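Local atomic coordinates of beta-N-acetylhexosaminidase (Arthrobacter aurescens, PDB entry 3RCN), a protein that probably hydrolyses terminal non-reducing N-acetyl-D-hexosamine residues in N-acetyl-beta-D-hexosaminides. Residues A13-S18 / E133-F138; G22-D27 / V127-V132; P36-P41 / L69-S74; A112-A117 / L503-A508; E281-V286 / D315-T320. All coordinates share one frame; numbering follows the deposited sequence.

Interaction 1 of 5, residues A13-S18 / E133-F138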
# COMPACT_ATOMS: atom_id res chain seq x y z
N ALA A 13 7.21 -25.81 -3.01
CA ALA A 13 7.88 -26.79 -3.87
C ALA A 13 6.87 -27.51 -4.75
O ALA A 13 5.87 -28.01 -4.26
CB ALA A 13 8.63 -27.80 -3.01
N PRO A 14 7.15 -27.59 -6.07
CA PRO A 14 6.29 -28.27 -7.04
C PRO A 14 6.31 -29.78 -6.81
O PRO A 14 7.19 -30.28 -6.11
CB PRO A 14 6.93 -27.96 -8.39
CG PRO A 14 8.03 -26.99 -8.11
CD PRO A 14 8.41 -27.15 -6.68
N TRP A 15 5.36 -30.50 -7.38
CA TRP A 15 5.30 -31.94 -7.15
C TRP A 15 6.43 -32.72 -7.82
O TRP A 15 7.02 -33.60 -7.20
CB TRP A 15 3.91 -32.50 -7.47
CG TRP A 15 2.96 -32.28 -6.33
CD1 TRP A 15 2.58 -31.08 -5.79
CD2 TRP A 15 2.28 -33.29 -5.57
NE1 TRP A 15 1.70 -31.29 -4.76
CE2 TRP A 15 1.50 -32.63 -4.60
CE3 TRP A 15 2.26 -34.69 -5.62
CZ2 TRP A 15 0.71 -33.32 -3.69
CZ3 TRP A 15 1.46 -35.37 -4.72
CH2 TRP A 15 0.70 -34.69 -3.76
N SER A 16 6.73 -32.40 -9.08
CA SER A 16 7.93 -32.95 -9.73
C SER A 16 8.75 -31.89 -10.47
O SER A 16 8.21 -31.01 -11.13
CB SER A 16 7.57 -34.11 -10.67
OG SER A 16 6.93 -33.64 -11.84
N PHE A 17 10.07 -31.99 -10.34
CA PHE A 17 10.98 -31.00 -10.93
C PHE A 17 12.23 -31.66 -11.51
O PHE A 17 12.87 -32.47 -10.85
CB PHE A 17 11.37 -29.97 -9.88
CG PHE A 17 12.40 -28.96 -10.34
CD1 PHE A 17 13.76 -29.22 -10.21
CD2 PHE A 17 12.01 -27.75 -10.89
CE1 PHE A 17 14.72 -28.29 -10.63
CE2 PHE A 17 12.96 -26.82 -11.32
CZ PHE A 17 14.31 -27.10 -11.19
N SER A 18 12.57 -31.30 -12.75
CA SER A 18 13.82 -31.74 -13.37
C SER A 18 14.51 -30.61 -14.12
O SER A 18 13.88 -29.90 -14.90
CB SER A 18 13.57 -32.90 -14.34
OG SER A 18 14.69 -33.08 -15.20
N GLU A 133 6.08 -30.38 -13.23
CA GLU A 133 4.69 -30.84 -13.20
C GLU A 133 4.12 -30.63 -11.81
O GLU A 133 4.70 -31.07 -10.82
CB GLU A 133 4.59 -32.31 -13.62
CG GLU A 133 4.78 -32.53 -15.11
CD GLU A 133 4.91 -34.00 -15.48
OE1 GLU A 133 4.44 -34.85 -14.69
OE2 GLU A 133 5.48 -34.29 -16.56
N ASP A 134 2.97 -29.95 -11.75
CA ASP A 134 2.50 -29.43 -10.48
C ASP A 134 0.98 -29.44 -10.32
O ASP A 134 0.24 -29.16 -11.27
CB ASP A 134 3.01 -27.99 -10.32
CG ASP A 134 3.33 -27.64 -8.89
OD1 ASP A 134 3.07 -28.48 -8.00
OD2 ASP A 134 3.84 -26.53 -8.65
N LYS A 135 0.52 -29.77 -9.12
CA LYS A 135 -0.88 -29.67 -8.73
C LYS A 135 -0.99 -29.33 -7.24
O LYS A 135 -0.03 -29.54 -6.50
CB LYS A 135 -1.65 -30.96 -9.06
CG LYS A 135 -1.64 -32.02 -7.97
CD LYS A 135 -0.31 -32.75 -7.87
CE LYS A 135 -0.49 -34.23 -8.18
NZ LYS A 135 -1.62 -34.84 -7.40
N PRO A 136 -2.12 -28.77 -6.81
CA PRO A 136 -2.34 -28.56 -5.37
C PRO A 136 -2.68 -29.85 -4.60
O PRO A 136 -3.44 -30.68 -5.10
CB PRO A 136 -3.54 -27.60 -5.33
CG PRO A 136 -4.28 -27.88 -6.58
CD PRO A 136 -3.25 -28.26 -7.62
N ARG A 137 -2.15 -29.99 -3.39
CA ARG A 137 -2.51 -31.07 -2.49
C ARG A 137 -3.91 -30.83 -1.95
O ARG A 137 -4.75 -31.72 -2.01
CB ARG A 137 -1.53 -31.16 -1.32
CG ARG A 137 -1.99 -32.09 -0.22
CD ARG A 137 -1.02 -32.08 0.95
NE ARG A 137 -1.36 -33.09 1.94
CZ ARG A 137 -0.93 -33.10 3.21
NH1 ARG A 137 -0.14 -32.13 3.65
NH2 ARG A 137 -1.31 -34.07 4.02
N PHE A 138 -4.17 -29.63 -1.44
CA PHE A 138 -5.53 -29.30 -0.98
C PHE A 138 -6.19 -28.37 -1.98
O PHE A 138 -5.52 -27.58 -2.64
CB PHE A 138 -5.51 -28.60 0.38
CG PHE A 138 -4.92 -29.42 1.48
CD1 PHE A 138 -5.04 -30.80 1.47
CD2 PHE A 138 -4.26 -28.82 2.53
CE1 PHE A 138 -4.50 -31.56 2.48
CE2 PHE A 138 -3.71 -29.58 3.55
CZ PHE A 138 -3.84 -30.96 3.52

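Interaction 2 of 5, residues G22-D27 / V127-V132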
# COMPACT_ATOMS: atom_id res chain seq x y z
N GLY A 22 21.45 -25.54 -19.34
CA GLY A 22 21.50 -24.18 -19.84
C GLY A 22 20.36 -23.25 -19.44
O GLY A 22 19.61 -23.51 -18.49
N GLU A 23 20.26 -22.16 -20.19
CA GLU A 23 19.34 -21.06 -19.93
C GLU A 23 18.75 -20.58 -21.25
O GLU A 23 19.48 -20.38 -22.23
CB GLU A 23 20.10 -19.89 -19.29
CG GLU A 23 20.81 -20.22 -17.98
CD GLU A 23 20.06 -19.69 -16.75
OE1 GLU A 23 19.22 -18.78 -16.90
OE2 GLU A 23 20.31 -20.19 -15.63
N LEU A 24 17.44 -20.40 -21.30
CA LEU A 24 16.81 -19.76 -22.45
C LEU A 24 16.74 -18.27 -22.15
O LEU A 24 16.29 -17.88 -21.08
CB LEU A 24 15.40 -20.29 -22.68
CG LEU A 24 14.59 -19.52 -23.72
CD1 LEU A 24 15.07 -19.86 -25.11
CD2 LEU A 24 13.13 -19.86 -23.58
N GLU A 25 17.21 -17.46 -23.10
CA GLU A 25 17.24 -16.02 -22.91
C GLU A 25 16.01 -15.37 -23.51
O GLU A 25 15.65 -15.63 -24.67
CB GLU A 25 18.49 -15.41 -23.55
CG GLU A 25 19.60 -15.07 -22.57
CD GLU A 25 20.82 -15.94 -22.76
OE1 GLU A 25 21.14 -16.74 -21.85
OE2 GLU A 25 21.46 -15.84 -23.84
N LEU A 26 15.37 -14.51 -22.72
CA LEU A 26 14.22 -13.75 -23.18
C LEU A 26 14.62 -12.31 -23.41
O LEU A 26 15.12 -11.65 -22.51
CB LEU A 26 13.11 -13.78 -22.13
CG LEU A 26 12.69 -15.13 -21.56
CD1 LEU A 26 11.65 -14.87 -20.50
CD2 LEU A 26 12.15 -16.05 -22.64
N ASP A 27 14.39 -11.84 -24.63
CA ASP A 27 14.66 -10.45 -24.98
C ASP A 27 13.39 -9.61 -24.91
O ASP A 27 12.33 -10.11 -24.55
CB ASP A 27 15.26 -10.39 -26.39
CG ASP A 27 14.48 -11.21 -27.38
OD1 ASP A 27 13.32 -10.85 -27.67
OD2 ASP A 27 15.03 -12.22 -27.87
N VAL A 127 15.78 -17.81 -18.18
CA VAL A 127 15.08 -18.87 -17.49
C VAL A 127 15.86 -20.17 -17.64
O VAL A 127 16.08 -20.64 -18.75
CB VAL A 127 13.68 -19.09 -18.08
CG1 VAL A 127 12.63 -18.41 -17.23
CG2 VAL A 127 13.62 -18.59 -19.51
N PRO A 128 16.29 -20.76 -16.51
CA PRO A 128 16.95 -22.06 -16.59
C PRO A 128 16.04 -23.07 -17.28
O PRO A 128 14.83 -22.98 -17.13
CB PRO A 128 17.16 -22.44 -15.12
CG PRO A 128 16.27 -21.52 -14.34
CD PRO A 128 16.17 -20.27 -15.13
N ARG A 129 16.60 -24.00 -18.05
CA ARG A 129 15.75 -24.96 -18.74
C ARG A 129 15.33 -26.06 -17.78
O ARG A 129 16.18 -26.75 -17.22
CB ARG A 129 16.45 -25.53 -19.98
CG ARG A 129 16.58 -24.52 -21.11
CD ARG A 129 16.95 -25.18 -22.43
NE ARG A 129 17.10 -24.20 -23.50
CZ ARG A 129 18.20 -23.46 -23.69
NH1 ARG A 129 19.23 -23.58 -22.86
NH2 ARG A 129 18.26 -22.59 -24.69
N VAL A 130 14.03 -26.19 -17.58
CA VAL A 130 13.47 -27.16 -16.65
C VAL A 130 12.17 -27.76 -17.15
O VAL A 130 11.52 -27.23 -18.06
CB VAL A 130 13.16 -26.54 -15.27
CG1 VAL A 130 14.40 -25.94 -14.66
CG2 VAL A 130 12.07 -25.49 -15.40
N SER A 131 11.79 -28.88 -16.55
CA SER A 131 10.46 -29.44 -16.73
C SER A 131 9.83 -29.52 -15.35
O SER A 131 10.40 -30.10 -14.43
CB SER A 131 10.55 -30.84 -17.33
OG SER A 131 11.57 -30.90 -18.32
N VAL A 132 8.65 -28.92 -15.21
CA VAL A 132 7.92 -28.97 -13.95
C VAL A 132 6.50 -29.51 -14.14
O VAL A 132 5.81 -29.14 -15.09
CB VAL A 132 7.81 -27.59 -13.29
CG1 VAL A 132 7.19 -27.71 -11.89
CG2 VAL A 132 9.17 -26.93 -13.22

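Interaction 3 of 5, residues P36-P41 / L69-S74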
# COMPACT_ATOMS: atom_id res chain seq x y z
N PRO A 36 -7.80 -19.75 -25.78
CA PRO A 36 -8.88 -18.85 -25.36
C PRO A 36 -9.18 -18.91 -23.86
O PRO A 36 -9.43 -17.87 -23.24
CB PRO A 36 -10.09 -19.37 -26.14
CG PRO A 36 -9.50 -20.00 -27.34
CD PRO A 36 -8.19 -20.60 -26.92
N GLU A 37 -9.16 -20.11 -23.31
CA GLU A 37 -9.43 -20.33 -21.89
C GLU A 37 -8.43 -19.61 -20.98
O GLU A 37 -8.76 -19.24 -19.86
CB GLU A 37 -9.40 -21.84 -21.59
CG GLU A 37 -10.48 -22.65 -22.29
CD GLU A 37 -10.06 -23.12 -23.67
OE1 GLU A 37 -8.88 -22.91 -24.06
OE2 GLU A 37 -10.91 -23.71 -24.38
N LEU A 38 -7.20 -19.47 -21.47
CA LEU A 38 -6.10 -18.90 -20.71
C LEU A 38 -5.82 -17.40 -20.98
O LEU A 38 -4.83 -16.86 -20.48
CB LEU A 38 -4.83 -19.72 -20.96
CG LEU A 38 -4.76 -21.16 -20.43
CD1 LEU A 38 -6.07 -21.66 -19.82
CD2 LEU A 38 -4.26 -22.09 -21.53
N ARG A 39 -6.63 -16.74 -21.80
CA ARG A 39 -6.40 -15.33 -22.09
C ARG A 39 -6.39 -14.52 -20.80
O ARG A 39 -5.70 -13.51 -20.70
CB ARG A 39 -7.44 -14.77 -23.04
CG ARG A 39 -7.61 -15.58 -24.32
CD ARG A 39 -6.83 -14.96 -25.46
NE ARG A 39 -6.58 -15.90 -26.56
CZ ARG A 39 -7.47 -16.24 -27.48
NH1 ARG A 39 -8.70 -15.74 -27.44
NH2 ARG A 39 -7.14 -17.10 -28.44
N GLY A 40 -7.16 -14.96 -19.81
CA GLY A 40 -7.19 -14.30 -18.52
C GLY A 40 -5.81 -14.26 -17.88
O GLY A 40 -5.28 -13.18 -17.59
N PRO A 41 -5.20 -15.43 -17.68
CA PRO A 41 -3.84 -15.47 -17.14
C PRO A 41 -2.80 -14.78 -18.04
O PRO A 41 -1.82 -14.25 -17.51
CB PRO A 41 -3.55 -16.96 -17.05
CG PRO A 41 -4.90 -17.56 -16.79
CD PRO A 41 -5.85 -16.75 -17.63
N LEU A 69 0.83 -20.29 -23.29
CA LEU A 69 -0.06 -20.90 -22.30
C LEU A 69 -1.06 -21.79 -23.03
O LEU A 69 -1.97 -21.30 -23.71
CB LEU A 69 -0.78 -19.81 -21.50
CG LEU A 69 0.11 -18.66 -21.03
CD1 LEU A 69 -0.73 -17.60 -20.33
CD2 LEU A 69 1.24 -19.16 -20.13
N LEU A 70 -0.90 -23.10 -22.86
CA LEU A 70 -1.69 -24.07 -23.62
C LEU A 70 -2.64 -24.90 -22.76
O LEU A 70 -2.28 -25.38 -21.69
CB LEU A 70 -0.75 -25.01 -24.38
CG LEU A 70 0.20 -24.26 -25.31
CD1 LEU A 70 1.26 -25.20 -25.82
CD2 LEU A 70 -0.57 -23.62 -26.46
N LEU A 71 -3.87 -25.05 -23.25
CA LEU A 71 -4.88 -25.87 -22.56
C LEU A 71 -4.62 -27.35 -22.77
O LEU A 71 -4.50 -27.82 -23.91
CB LEU A 71 -6.28 -25.54 -23.06
CG LEU A 71 -7.36 -26.18 -22.20
CD1 LEU A 71 -7.85 -25.18 -21.17
CD2 LEU A 71 -8.50 -26.69 -23.06
N ASP A 72 -4.53 -28.08 -21.66
CA ASP A 72 -4.42 -29.54 -21.65
C ASP A 72 -5.52 -30.17 -20.79
O ASP A 72 -5.37 -30.27 -19.58
CB ASP A 72 -3.05 -30.02 -21.16
CG ASP A 72 -2.95 -31.55 -21.12
OD1 ASP A 72 -3.96 -32.24 -21.38
OD2 ASP A 72 -1.85 -32.06 -20.80
N PRO A 73 -6.63 -30.56 -21.43
CA PRO A 73 -7.83 -31.01 -20.70
C PRO A 73 -7.58 -32.22 -19.80
O PRO A 73 -8.38 -32.48 -18.90
CB PRO A 73 -8.82 -31.37 -21.82
CG PRO A 73 -8.20 -30.82 -23.11
CD PRO A 73 -6.73 -30.80 -22.88
N SER A 74 -6.48 -32.94 -20.01
CA SER A 74 -6.17 -34.12 -19.20
C SER A 74 -5.61 -33.76 -17.81
O SER A 74 -5.57 -34.61 -16.92
CB SER A 74 -5.23 -35.07 -19.94
OG SER A 74 -3.92 -34.55 -19.96

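Interaction 4 of 5, residues A112-A117 / L503-A508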
# COMPACT_ATOMS: atom_id res chain seq x y z
N ALA A 112 13.70 -10.05 -9.20
CA ALA A 112 13.47 -8.78 -9.90
C ALA A 112 12.20 -8.85 -10.74
O ALA A 112 11.61 -7.83 -11.12
CB ALA A 112 14.66 -8.39 -10.76
N ALA A 113 11.77 -10.07 -11.02
CA ALA A 113 10.53 -10.31 -11.75
C ALA A 113 9.29 -9.96 -10.92
O ALA A 113 8.21 -9.82 -11.48
CB ALA A 113 10.48 -11.75 -12.21
N LEU A 114 9.46 -9.80 -9.60
CA LEU A 114 8.36 -9.42 -8.70
C LEU A 114 8.25 -7.93 -8.39
O LEU A 114 7.35 -7.50 -7.67
CB LEU A 114 8.50 -10.17 -7.38
CG LEU A 114 8.57 -11.68 -7.56
CD1 LEU A 114 8.89 -12.37 -6.26
CD2 LEU A 114 7.26 -12.16 -8.13
N ARG A 115 9.19 -7.13 -8.90
CA ARG A 115 9.13 -5.69 -8.72
C ARG A 115 8.06 -5.08 -9.63
O ARG A 115 7.67 -5.67 -10.63
CB ARG A 115 10.49 -5.06 -9.00
CG ARG A 115 11.62 -5.63 -8.15
CD ARG A 115 11.69 -4.96 -6.79
NE ARG A 115 12.75 -5.52 -5.96
CZ ARG A 115 13.09 -5.05 -4.76
NH1 ARG A 115 12.46 -4.00 -4.26
NH2 ARG A 115 14.07 -5.62 -4.08
N GLN A 116 7.59 -3.89 -9.27
CA GLN A 116 6.59 -3.19 -10.08
C GLN A 116 7.22 -2.27 -11.13
O GLN A 116 6.52 -1.70 -11.96
CB GLN A 116 5.62 -2.41 -9.17
CG GLN A 116 4.84 -3.29 -8.16
CD GLN A 116 3.91 -2.48 -7.25
OE1 GLN A 116 3.11 -1.66 -7.72
NE2 GLN A 116 4.01 -2.72 -5.95
N ALA A 117 8.54 -2.11 -11.09
CA ALA A 117 9.31 -1.40 -12.13
C ALA A 117 10.67 -2.07 -12.28
O ALA A 117 11.14 -2.70 -11.34
CB ALA A 117 9.45 0.07 -11.79
N LEU A 503 13.12 -15.37 0.82
CA LEU A 503 13.16 -14.12 1.58
C LEU A 503 13.41 -12.94 0.64
O LEU A 503 12.87 -11.85 0.86
CB LEU A 503 14.24 -14.15 2.67
CG LEU A 503 14.01 -14.98 3.93
CD1 LEU A 503 15.05 -14.59 4.96
CD2 LEU A 503 12.59 -14.80 4.51
N ALA A 504 14.21 -13.15 -0.40
CA ALA A 504 14.50 -12.09 -1.37
C ALA A 504 13.26 -11.75 -2.18
O ALA A 504 13.08 -10.59 -2.58
CB ALA A 504 15.63 -12.50 -2.30
N ARG A 505 12.42 -12.76 -2.43
CA ARG A 505 11.15 -12.55 -3.13
C ARG A 505 10.17 -11.74 -2.28
O ARG A 505 9.49 -10.83 -2.78
CB ARG A 505 10.51 -13.87 -3.52
CG ARG A 505 11.25 -14.67 -4.56
CD ARG A 505 10.56 -16.01 -4.82
NE ARG A 505 11.46 -16.98 -5.41
CZ ARG A 505 11.72 -18.17 -4.88
NH1 ARG A 505 11.12 -18.55 -3.77
NH2 ARG A 505 12.58 -18.99 -5.49
N LEU A 506 10.08 -12.08 -0.99
CA LEU A 506 9.26 -11.30 -0.06
C LEU A 506 9.74 -9.84 0.03
O LEU A 506 8.93 -8.91 0.08
CB LEU A 506 9.26 -11.93 1.33
CG LEU A 506 8.69 -13.35 1.46
CD1 LEU A 506 8.72 -13.79 2.90
CD2 LEU A 506 7.27 -13.45 0.91
N GLU A 507 11.05 -9.65 0.05
CA GLU A 507 11.59 -8.30 0.07
C GLU A 507 11.17 -7.56 -1.19
O GLU A 507 10.80 -6.39 -1.13
CB GLU A 507 13.11 -8.30 0.21
CG GLU A 507 13.61 -8.65 1.60
CD GLU A 507 15.12 -8.81 1.67
OE1 GLU A 507 15.85 -8.04 0.98
OE2 GLU A 507 15.59 -9.70 2.41
N ALA A 508 11.21 -8.24 -2.32
CA ALA A 508 10.88 -7.62 -3.59
C ALA A 508 9.40 -7.20 -3.66
O ALA A 508 9.05 -6.26 -4.38
CB ALA A 508 11.26 -8.54 -4.75
O HOH W 1 15.36 -5.76 -1.20

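Interaction 5 of 5, residues E281-V286 / D315-T320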
# COMPACT_ATOMS: atom_id res chain seq x y z
N GLU A 281 -20.05 -10.12 26.42
CA GLU A 281 -21.31 -10.63 26.91
C GLU A 281 -22.48 -9.94 26.21
O GLU A 281 -23.62 -10.40 26.24
CB GLU A 281 -21.42 -10.48 28.43
CG GLU A 281 -20.74 -11.58 29.23
CD GLU A 281 -21.04 -11.52 30.72
OE1 GLU A 281 -21.88 -10.69 31.14
OE2 GLU A 281 -20.43 -12.31 31.48
N THR A 282 -22.19 -8.81 25.58
CA THR A 282 -23.24 -8.10 24.87
C THR A 282 -23.40 -8.64 23.45
O THR A 282 -22.49 -8.57 22.64
CB THR A 282 -22.96 -6.60 24.88
OG1 THR A 282 -23.09 -6.13 26.22
CG2 THR A 282 -23.94 -5.85 23.99
N VAL A 283 -24.57 -9.19 23.16
CA VAL A 283 -24.80 -9.87 21.89
C VAL A 283 -26.15 -9.51 21.30
O VAL A 283 -26.93 -8.77 21.90
CB VAL A 283 -24.67 -11.39 22.06
CG1 VAL A 283 -23.28 -11.73 22.55
CG2 VAL A 283 -25.69 -11.92 23.04
N LEU A 284 -26.44 -10.04 20.11
CA LEU A 284 -27.73 -9.76 19.49
C LEU A 284 -28.89 -10.27 20.34
O LEU A 284 -28.79 -11.29 21.03
CB LEU A 284 -27.82 -10.40 18.11
CG LEU A 284 -26.87 -9.85 17.04
CD1 LEU A 284 -27.08 -10.60 15.75
CD2 LEU A 284 -27.07 -8.36 16.83
N GLU A 285 -29.99 -9.55 20.28
CA GLU A 285 -31.23 -10.05 20.79
C GLU A 285 -31.83 -10.75 19.58
O GLU A 285 -32.15 -10.11 18.59
CB GLU A 285 -32.13 -8.90 21.23
CG GLU A 285 -33.53 -9.35 21.64
CD GLU A 285 -34.39 -8.22 22.16
OE1 GLU A 285 -34.65 -8.18 23.39
OE2 GLU A 285 -34.83 -7.37 21.34
N VAL A 286 -31.96 -12.08 19.65
CA VAL A 286 -32.48 -12.85 18.54
C VAL A 286 -34.01 -12.75 18.47
O VAL A 286 -34.71 -13.06 19.43
CB VAL A 286 -32.05 -14.32 18.59
CG1 VAL A 286 -30.54 -14.41 18.71
CG2 VAL A 286 -32.71 -15.02 19.74
N ASP A 315 -19.21 -18.13 16.49
CA ASP A 315 -18.30 -18.39 17.59
C ASP A 315 -18.65 -17.53 18.80
O ASP A 315 -19.24 -16.45 18.67
CB ASP A 315 -16.84 -18.14 17.17
CG ASP A 315 -16.58 -16.68 16.79
OD1 ASP A 315 -17.36 -16.12 15.99
OD2 ASP A 315 -15.61 -16.08 17.30
N GLU A 316 -18.31 -18.05 19.98
CA GLU A 316 -18.24 -17.28 21.22
C GLU A 316 -19.47 -16.45 21.57
O GLU A 316 -19.42 -15.22 21.60
CB GLU A 316 -16.98 -16.40 21.21
CG GLU A 316 -15.74 -17.14 20.68
CD GLU A 316 -14.42 -16.41 20.92
OE1 GLU A 316 -14.44 -15.20 21.24
OE2 GLU A 316 -13.36 -17.05 20.78
N VAL A 317 -20.59 -17.13 21.85
CA VAL A 317 -21.74 -16.43 22.40
C VAL A 317 -22.09 -16.91 23.81
O VAL A 317 -22.65 -17.99 23.98
CB VAL A 317 -22.97 -16.53 21.48
CG1 VAL A 317 -23.91 -15.37 21.76
CG2 VAL A 317 -22.55 -16.52 20.02
N PRO A 318 -21.80 -16.07 24.81
CA PRO A 318 -22.17 -16.27 26.22
C PRO A 318 -23.68 -16.23 26.36
O PRO A 318 -24.31 -15.44 25.67
CB PRO A 318 -21.56 -15.04 26.92
CG PRO A 318 -20.48 -14.57 26.01
CD PRO A 318 -20.98 -14.86 24.62
N LEU A 319 -24.25 -17.05 27.23
CA LEU A 319 -25.71 -17.15 27.29
C LEU A 319 -26.29 -16.22 28.34
O LEU A 319 -27.51 -16.15 28.50
CB LEU A 319 -26.13 -18.57 27.60
CG LEU A 319 -25.59 -19.67 26.70
CD1 LEU A 319 -25.98 -21.00 27.31
CD2 LEU A 319 -26.12 -19.55 25.29
N THR A 320 -25.41 -15.52 29.04
CA THR A 320 -25.83 -14.70 30.17
C THR A 320 -26.97 -13.77 29.80
O THR A 320 -27.99 -13.75 30.47
CB THR A 320 -24.66 -13.87 30.68
OG1 THR A 320 -23.56 -14.74 30.96
CG2 THR A 320 -25.06 -13.10 31.95
O HOH W 2 -24.32 -12.93 27.28

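Interaction 1 of 5, residues A13-S18 / E133-F138
The indole of Trp15 lies against the aliphatic chain of Lys135. Lys135 CD sits over the five-membered ring, 3.6 Å from its centroid and close to the ring normal, a CH-pi contact. The chain then carries its amine over the same indole. Lys135 NZ is 4.2 Å from the centroid of the Trp15 six-membered ring, in a cation-pi contact. Bends along the lysine chain make this possible: CG lies between the backbone N and the carbonyl carbon (chi1 89°), and chi2 to chi4 are all turned from extended. Arg137 CB meets the indole in its plane, at the edge near CZ2. The indole NE1 is hydrogen-bonded to the backbone O of Trp483.

Next to the tryptophan, Ser16 and Glu133 form an antiparallel hydrogen-bonded pair. Ser16 N donates to Glu133 O at 3.0 Å, and Glu133 N donates to Ser16 O at 3.1 Å. Their side chains rise on one face of the sheet, where Ser16 OG rests 3.2 Å from Glu133 CB.

Asp134 reaches the loop before strand 16-26. Its OD1 accepts from Trp15 N at 3.1 Å, with the donor well above the carboxylate plane. The same oxygen accepts from Trp483 NE1. The contact is an antiparallel strand pairing that ends where the chain runs from strand 125-134 of the six-stranded sheet toward strand 140-146 of the catalytic alpha-beta barrel.

Interaction 2 of 5, residues G22-D27 / V127-V132
Arg129 reaches across to residues 22-24 and lays one guanidinium face over the backbone of Glu23 and Leu24. This is an antiparallel strand pair at the edge of the mixed sheet of the N-terminal alpha-beta domain. Leu24 N lies over the centre of that guanidinium face, and Gly22 CA sits at the edge in plane. The arginine chain is extended from CG to NE, with CG beside the backbone N (chi1 -71°). Arg129 NH1 also makes a weak hydrogen bond to Thr21 O.

The other side chains sort onto the two faces of the sheet. Glu23 and Pro128 form a non-hydrogen-bonded pair with CA atoms 4.2 Å apart. The glutamate bends at chi2 (-103°), which brings its carboxylate back over the proline; Glu23 OE1 is 3.8 Å from Pro128 CD.

On the face of Leu24 and Val127, Leu24 CB packs on Val127 CG2 at 4.0 Å. Leu26 crosses Val127 at about a right angle, its CG 4.1 Å from the same CG2. Leu109 of helix 95-109 touches both Leu26 and Val127, so this face looks onto that helix.

Three backbone bonds join residues 22-27 to 127-132. Leu24 N donates to Val127 O and Val127 N to Leu24 O, both at 2.9 Å. Further along, Arg129 N donates to Gly22 O at 3.1 Å.

Interaction 3 of 5, residues P36-P41 / L69-S74
Leu38 lies with its CD2 methyl over the backbone of residues 69-71. This carbon is 3.3 Å from Leu69 O and 3.4 Å from Leu71 N. Its other methyl, CD1, meets Leu71 CD1 at 4.2 Å, the two side chains crossing at about a right angle. Leu38 CB also faces Leu69 CB.

Glu37 meets the same leucine, Leu71. Bent at chi2 (88°), the Glu37 chain crosses it, again nearly perpendicular, with Glu37 CB 3.7 Å from Leu71 CD1. Leu69 CD1 approaches Pro41 CB at 4.4 Å.

Asp35 OD2 accepts from Leu71 N, tying the strand to the residue just before 36-41. Beyond the strand, Asp72 OD1 accepts from Ser74 N, which makes an Asx turn, and also from Ser74 OG, while OD2 forms a salt bridge with Arg81.

The contact belongs to the beta-alpha-beta unit of strand 32-34, helix 39-53 and strand 67-71. Leu38 and Pro41 also pack on Ala98 of helix 95-109.

Interaction 4 of 5, residues A112-A117 / L503-A508
Arg115 lays its guanidinium flat over Ala508, whose CA sits 3.5 Å above the centre of the plane. Arg115 NE is 3.6 Å from Ala508 CB. The side chain gets there by a bend at chi2 (-84°), after which chi3 and chi4 run extended across the end of helix 491-508. A water in the guanidinium plane accepts from Arg115 NH2 at 3.2 Å and donates to Glu507 OE1 at the same length. It links two groups of opposite charge that do not touch.

Leu114 makes the apolar half. With CG beside the backbone N (chi1 -55°) and chi2 extended, it projects CD1 onto the start of the Arg505 chain, 3.5 Å from Arg505 CB. Leu114 CB meets Ala508 CB at 4.1 Å. Arg505 runs extended from CG to NE and is bonded at its end to His502 ND1 and Gln9 O, while Glu507 OE2 is bonded to Tyr513 OH.

Arg115 NH1 forms salt bridges with Asp225 and Glu228 of the second subunit, so the contact lies at the dimer interface. Within the chain it joins the loop after helix 95-109 to helix 491-508, with Leu106 of helix 95-109 packing on Leu114 and Met166 of helix 154-166 on Arg505.

Interaction 5 of 5, residues E281-V286 / D315-T320
Glu281 and Pro318 bring two irregular loops together, their CA atoms 5.7 Å apart, and the chains diverge to 7.3 Å between the CA atoms of Val283 and Val317. Apolar groups make the nearest meeting. Val283 CG1 touches Val317 CG1 at 3.8 Å, the two side chains meeting at a slant. Val317 presents this methyl with CG1 anti to its backbone N (chi1 -157°). Val283 CG1 also approaches Pro318 CD at 4.4 Å.

Pro318 CG lies 4.1 Å from Glu281 CA. The extended Glu281 chain passes the ring and ends beside Thr320, where Glu281 OE2 and Thr320 OG1 stand 4.0 Å apart. A water joins the backbones: it donates to Glu281 O at 2.8 Å and, weakly, to Pro318 O.

Around this pair, Val283 packs on Trp322 and its O accepts from Gln321 NE2. Val317 rests on His344 of helix 342-357.

Glu316, the predicted proton donor, immediately precedes Val317 in the loop after barrel strand 309-313. Its side chain does not touch residues 281-286. The direct contact is therefore van der Waals in kind, with one water as its polar link, and it joins the loop carrying the predicted proton donor to residues 281-283.

Interactions 1, 2 and 3 all belong to the six-stranded mixed sheet of the N-terminal domain. Interactions 1 and 2 lie along the same strand pair, 16-26 with 125-134, with centres about 18 Å apart. They touch, and Ser18 O probably bonds to Ser131 N. Interaction 3 lies toward the other edge, about 21 Å from interaction 2 between centres. In sequence, interaction 1 encloses interaction 2, which encloses interaction 3. Interaction 4 crosses the first two along the chain, joining this domain to the late helix 491-508. Interaction 5 sits in the catalytic barrel, about 45 Å from interaction 1 between centres, beside the predicted proton donor. The first four contacts thus lie far from that site.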